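Local atomic coordinates of aldehyde reductase YahK (PDB entry 1UUF), a protein that reduces a wide range of aldehydes to the corresponding alcohols, strongly preferring NADPH over NADH as electron donor, and binds two zinc ions per subunit. Residues A[115-118]-A[119-123]; A[182-185]-A[186-190]. All blocks are in the same frame, centred on the assembly; numbering follows the deposited sequence.

From the N terminus, the chain first reaches interaction 1 (115-123), a single short helical turn that carries two of the four cysteines of the second zinc site and is closed by a Schellman motif. Strands 131-132, 152-156 and 161-162 and the short helix 170-173 follow before helix 176-189, which supplies Cys178 to the catalytic zinc and whose later part, with Trp190 just beyond it, forms interaction 2. Both contacts are local, each closing within a turn or two of backbone, and they lie in series, neither enclosing nor crossing the other. The centres of interactions 1 and 2 are about 18 Å apart. Interaction 1 supplies Cys116 and Cys119 to the structural-zinc lobe; interaction 2 seats a helix against the Rossmann-type sheet. Both touch the second subunit.

Interaction 1: residues A[115-118]-A[119-123]; sequences HCEE and CEDGL. With ZN (zinc ion), chain B.
Cys116 and Cys119 hold one zinc ion between them, and the same pair also starts the helix 117-120. With chi1 at 72°, Cys116 SG lies between its own backbone N and carbonyl carbon; from there it binds zinc at 2.4 Å and accepts the N-H of Cys119 at 3.4 Å. Cys116 sits just before the helix, at the N-cap, and that N-H reaches its sulfur almost straight (172°), so one thiolate serves metal and helix alike, and the N-H is likely to draw off some of its charge. Glu120 N donates to Cys116 O in the same turn. Cys113 and Cys127 complete the tetrahedral Cys4 site, the structural-zinc lobe of this dehydrogenase family.

The C-terminal end is closed by backbone bonds: Leu123 N reaches back to Glu118 O at 2.8 Å; with Gly122 N on Cys119 O, this forms a Schellman motif, with Gly122 at positive phi as C-prime residue. Asp121 N makes weak bonds to the carbonyls of both Glu117 and Glu118.

The acidic side is looser and wet. Glu120 extends alongside the backbone of 115-116, its CG 3.1 Å from Cys116 O, and a water links its OE1 to His115 O. A second water donates to both Glu117 OE2 and Asp121 OD2; the two carboxylate planes are 58° apart. Their mutual repulsion is probably eased by Arg280 of the second subunit, which makes salt bridges to Asp121 OD2 and Glu118 OE2 and only a long, weak ion pair with Glu117.

In the chain the turn follows strand 109-111 and precedes strand 131-132; its buried Cys119 lies against Ser112 and Arg158, and its acidic face is turned to the residue just beyond strand 278-279 of the second subunit.

Interaction 2: residues A[182-185]-A[186-190]; sequences TTYS and PLRHW
Polar side-chain bonds between Tyr184 and Arg188, one turn apart, distinguish this helix segment. Both NE and NH2 of the arginine converge on Tyr184 OH, NE at 2.9 Å and nearly straight (162°), NH2 longer at 3.3 Å and more bent. They present the side of the guanidinium to the oxygen, which lies close to its plane; that plane is perpendicular to the tyrosine ring. Glu322 is a further hydrogen-bond partner of that oxygen.

A CH-pi contact runs beside these bonds. With CG anti to the carbonyl carbon (chi1 -74°), Arg188 lays CG over one face of the Tyr184 ring, 3.8 Å from its centroid; the bend at chi2 then carries NE to the hydroxyl. A leucine here would probably leave Tyr184 OH without its two nitrogen donors and Phe326 without its cation-pi partner.

Backbone bonds make up a third group, broken at Pro186, where helix 176-189 is kinked. Leu187 N donates to Thr183 O, Arg188 N to Tyr184 O and His189 N to Ser185 O at 2.8 Å, yet Pro186 has no N-H for Thr182 O. Its CD stands 2.9 Å from Thr182 O instead, interrupting the helical bonding. The helix packs on the nucleotide-binding Rossmann-type domain, touching helices 205-216 and 317-330 and strand 258-263.

Apolar packing follows from this placement: Leu187 and Tyr184 rest on Leu213, while Pro186 and Thr183 meet Leu262. Among the buried hydroxyls, Ser185 OG, anti to its N at chi1 -172°, bonds Glu319, whereas Thr182 OG1 returns to the carbonyl of Cys178, a ligand of the catalytic zinc. Beyond the kink, His189 and Trp190 pack on Arg306 of the second subunit.

Interaction 1: residues A[115-118]-A[119-123]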
loop_
_atom_site.group_PDB
_atom_site.type_symbol
_atom_site.label_atom_id
_atom_site.label_comp_id
_atom_site.label_asym_id
_atom_site.label_seq_id
_atom_site.Cartn_x
_atom_site.Cartn_y
_atom_site.Cartn_z
ATOM N N HIS A 115 6.240 -6.699 25.770
ATOM C CA HIS A 115 5.619 -5.518 26.359
ATOM C C HIS A 115 5.416 -4.328 25.429
ATOM O O HIS A 115 4.948 -3.277 25.865
ATOM C CB HIS A 115 6.408 -5.083 27.599
ATOM C CG HIS A 115 7.838 -4.744 27.321
ATOM N ND1 HIS A 115 8.232 -3.517 26.836
ATOM C CD2 HIS A 115 8.968 -5.480 27.443
ATOM C CE1 HIS A 115 9.542 -3.509 26.673
ATOM N NE2 HIS A 115 10.014 -4.689 27.034
ATOM N N CYS A 116 5.756 -4.483 24.152
ATOM C CA CYS A 116 5.569 -3.393 23.197
ATOM C C CYS A 116 4.174 -3.510 22.590
ATOM O O CYS A 116 3.476 -4.503 22.805
ATOM C CB CYS A 116 6.620 -3.453 22.086
ATOM S SG CYS A 116 6.375 -4.804 20.913
ATOM N N GLU A 117 3.767 -2.501 21.828
ATOM C CA GLU A 117 2.448 -2.510 21.213
ATOM C C GLU A 117 2.214 -3.754 20.353
ATOM O O GLU A 117 1.137 -4.349 20.394
ATOM C CB GLU A 117 2.253 -1.252 20.366
ATOM C CG GLU A 117 0.835 -1.084 19.845
ATOM C CD GLU A 117 0.649 0.211 19.074
ATOM O OE1 GLU A 117 0.970 1.285 19.627
ATOM O OE2 GLU A 117 0.180 0.157 17.919
ATOM N N GLU A 118 3.221 -4.147 19.582
ATOM C CA GLU A 118 3.099 -5.318 18.718
ATOM C C GLU A 118 2.873 -6.607 19.505
ATOM O O GLU A 118 1.948 -7.359 19.224
ATOM C CB GLU A 118 4.344 -5.451 17.835
ATOM C CG GLU A 118 4.362 -4.499 16.642
ATOM C CD GLU A 118 4.270 -3.036 17.042
ATOM O OE1 GLU A 118 5.206 -2.532 17.702
ATOM O OE2 GLU A 118 3.258 -2.391 16.697
ATOM N N CYS A 119 3.717 -6.860 20.498
ATOM C CA CYS A 119 3.578 -8.064 21.306
ATOM C C CYS A 119 2.238 -8.108 22.033
ATOM O O CYS A 119 1.597 -9.155 22.106
ATOM C CB CYS A 119 4.724 -8.157 22.317
ATOM S SG CYS A 119 6.313 -8.592 21.572
ATOM N N GLU A 120 1.811 -6.966 22.563
ATOM C CA GLU A 120 0.544 -6.906 23.281
ATOM C C GLU A 120 -0.649 -7.110 22.351
ATOM O O GLU A 120 -1.734 -7.487 22.796
ATOM C CB GLU A 120 0.428 -5.574 24.022
ATOM C CG GLU A 120 1.557 -5.357 25.020
ATOM C CD GLU A 120 1.358 -4.130 25.880
ATOM O OE1 GLU A 120 1.104 -3.043 25.319
ATOM O OE2 GLU A 120 1.466 -4.255 27.121
ATOM N N ASP A 121 -0.449 -6.867 21.060
ATOM C CA ASP A 121 -1.517 -7.051 20.082
ATOM C C ASP A 121 -1.464 -8.438 19.449
ATOM O O ASP A 121 -2.214 -8.724 18.515
ATOM C CB ASP A 121 -1.430 -6.001 18.966
ATOM C CG ASP A 121 -1.822 -4.614 19.430
ATOM O OD1 ASP A 121 -2.561 -4.506 20.431
ATOM O OD2 ASP A 121 -1.409 -3.629 18.779
ATOM N N GLY A 122 -0.576 -9.296 19.945
ATOM C CA GLY A 122 -0.468 -10.632 19.381
ATOM C C GLY A 122 0.294 -10.630 18.065
ATOM O O GLY A 122 0.107 -11.512 17.221
ATOM N N LEU A 123 1.154 -9.634 17.889
ATOM C CA LEU A 123 1.955 -9.518 16.677
ATOM C C LEU A 123 3.440 -9.572 17.025
ATOM O O LEU A 123 4.211 -8.683 16.668
ATOM C CB LEU A 123 1.627 -8.205 15.953
ATOM C CG LEU A 123 0.194 -8.086 15.431
ATOM C CD1 LEU A 123 -0.029 -6.691 14.869
ATOM C CD2 LEU A 123 -0.061 -9.143 14.359
HETATM ZN ZN ZN B . 7.769 -6.623 21.575
HETATM O O HOH W 1 3.098 -0.955 24.940
HETATM O O HOH W 2 -2.542 -1.169 18.761
#

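Interaction 2: residues A[182-185]-A[186-190]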
loop_
_atom_site.group_PDB
_atom_site.type_symbol
_atom_site.label_atom_id
_atom_site.label_comp_id
_atom_site.label_asym_id
_atom_site.label_seq_id
_atom_site.Cartn_x
_atom_site.Cartn_y
_atom_site.Cartn_z
ATOM N N THR A 182 2.675 -17.430 6.703
ATOM C CA THR A 182 3.102 -16.308 5.868
ATOM C C THR A 182 2.028 -15.930 4.851
ATOM O O THR A 182 1.893 -14.759 4.488
ATOM C CB THR A 182 4.424 -16.638 5.146
ATOM O OG1 THR A 182 5.465 -16.728 6.123
ATOM C CG2 THR A 182 4.784 -15.558 4.130
ATOM N N THR A 183 1.261 -16.915 4.394
ATOM C CA THR A 183 0.199 -16.632 3.433
ATOM C C THR A 183 -1.149 -16.480 4.134
ATOM O O THR A 183 -1.987 -15.675 3.724
ATOM C CB THR A 183 0.111 -17.732 2.332
ATOM O OG1 THR A 183 -0.075 -19.020 2.932
ATOM C CG2 THR A 183 1.390 -17.754 1.511
ATOM N N TYR A 184 -1.354 -17.243 5.204
ATOM C CA TYR A 184 -2.602 -17.179 5.954
ATOM C C TYR A 184 -2.814 -15.791 6.549
ATOM O O TYR A 184 -3.904 -15.226 6.459
ATOM C CB TYR A 184 -2.589 -18.198 7.096
ATOM C CG TYR A 184 -3.869 -18.259 7.898
ATOM C CD1 TYR A 184 -4.924 -19.081 7.501
ATOM C CD2 TYR A 184 -4.019 -17.509 9.067
ATOM C CE1 TYR A 184 -6.099 -19.160 8.251
ATOM C CE2 TYR A 184 -5.190 -17.576 9.820
ATOM C CZ TYR A 184 -6.222 -18.404 9.407
ATOM O OH TYR A 184 -7.378 -18.473 10.149
ATOM N N SER A 185 -1.770 -15.242 7.160
ATOM C CA SER A 185 -1.883 -13.931 7.797
ATOM C C SER A 185 -2.388 -12.807 6.887
ATOM O O SER A 185 -3.346 -12.104 7.232
ATOM C CB SER A 185 -0.543 -13.525 8.413
ATOM O OG SER A 185 -0.703 -12.352 9.194
ATOM N N PRO A 186 -1.750 -12.608 5.720
ATOM C CA PRO A 186 -2.227 -11.538 4.839
ATOM C C PRO A 186 -3.600 -11.838 4.242
ATOM O O PRO A 186 -4.381 -10.927 3.998
ATOM C CB PRO A 186 -1.126 -11.436 3.783
ATOM C CG PRO A 186 -0.565 -12.831 3.730
ATOM C CD PRO A 186 -0.516 -13.218 5.194
ATOM N N LEU A 187 -3.900 -13.113 4.008
ATOM C CA LEU A 187 -5.206 -13.467 3.464
ATOM C C LEU A 187 -6.272 -13.043 4.464
ATOM O O LEU A 187 -7.323 -12.524 4.080
ATOM C CB LEU A 187 -5.294 -14.972 3.198
ATOM C CG LEU A 187 -4.510 -15.460 1.981
ATOM C CD1 LEU A 187 -4.503 -16.986 1.959
ATOM C CD2 LEU A 187 -5.137 -14.892 0.703
ATOM N N ARG A 188 -5.999 -13.251 5.749
ATOM C CA ARG A 188 -6.942 -12.855 6.787
ATOM C C ARG A 188 -6.950 -11.337 6.958
ATOM O O ARG A 188 -8.010 -10.725 7.071
ATOM C CB ARG A 188 -6.590 -13.503 8.131
ATOM C CG ARG A 188 -6.907 -14.991 8.233
ATOM C CD ARG A 188 -8.380 -15.277 7.960
ATOM N NE ARG A 188 -8.754 -16.639 8.339
ATOM C CZ ARG A 188 -9.894 -17.231 7.991
ATOM N NH1 ARG A 188 -10.782 -16.586 7.245
ATOM N NH2 ARG A 188 -10.152 -18.467 8.399
ATOM N N HIS A 189 -5.770 -10.726 6.971
ATOM C CA HIS A 189 -5.691 -9.278 7.154
ATOM C C HIS A 189 -6.445 -8.507 6.080
ATOM O O HIS A 189 -7.115 -7.513 6.377
ATOM C CB HIS A 189 -4.237 -8.809 7.189
ATOM C CG HIS A 189 -4.073 -7.420 7.722
ATOM N ND1 HIS A 189 -3.582 -6.380 6.961
ATOM C CD2 HIS A 189 -4.342 -6.899 8.942
ATOM C CE1 HIS A 189 -3.555 -5.279 7.691
ATOM N NE2 HIS A 189 -4.010 -5.567 8.897
ATOM N N TRP A 190 -6.345 -8.956 4.833
ATOM C CA TRP A 190 -7.043 -8.278 3.750
ATOM C C TRP A 190 -8.388 -8.934 3.446
ATOM O O TRP A 190 -8.951 -8.800 2.359
ATOM C CB TRP A 190 -6.138 -8.177 2.518
ATOM C CG TRP A 190 -5.201 -6.991 2.631
ATOM C CD1 TRP A 190 -5.492 -5.684 2.337
ATOM C CD2 TRP A 190 -3.862 -6.993 3.149
ATOM N NE1 TRP A 190 -4.416 -4.876 2.642
ATOM C CE2 TRP A 190 -3.404 -5.655 3.140
ATOM C CE3 TRP A 190 -3.004 -7.998 3.621
ATOM C CZ2 TRP A 190 -2.124 -5.296 3.584
ATOM C CZ3 TRP A 190 -1.733 -7.639 4.063
ATOM C CH2 TRP A 190 -1.306 -6.300 4.040
#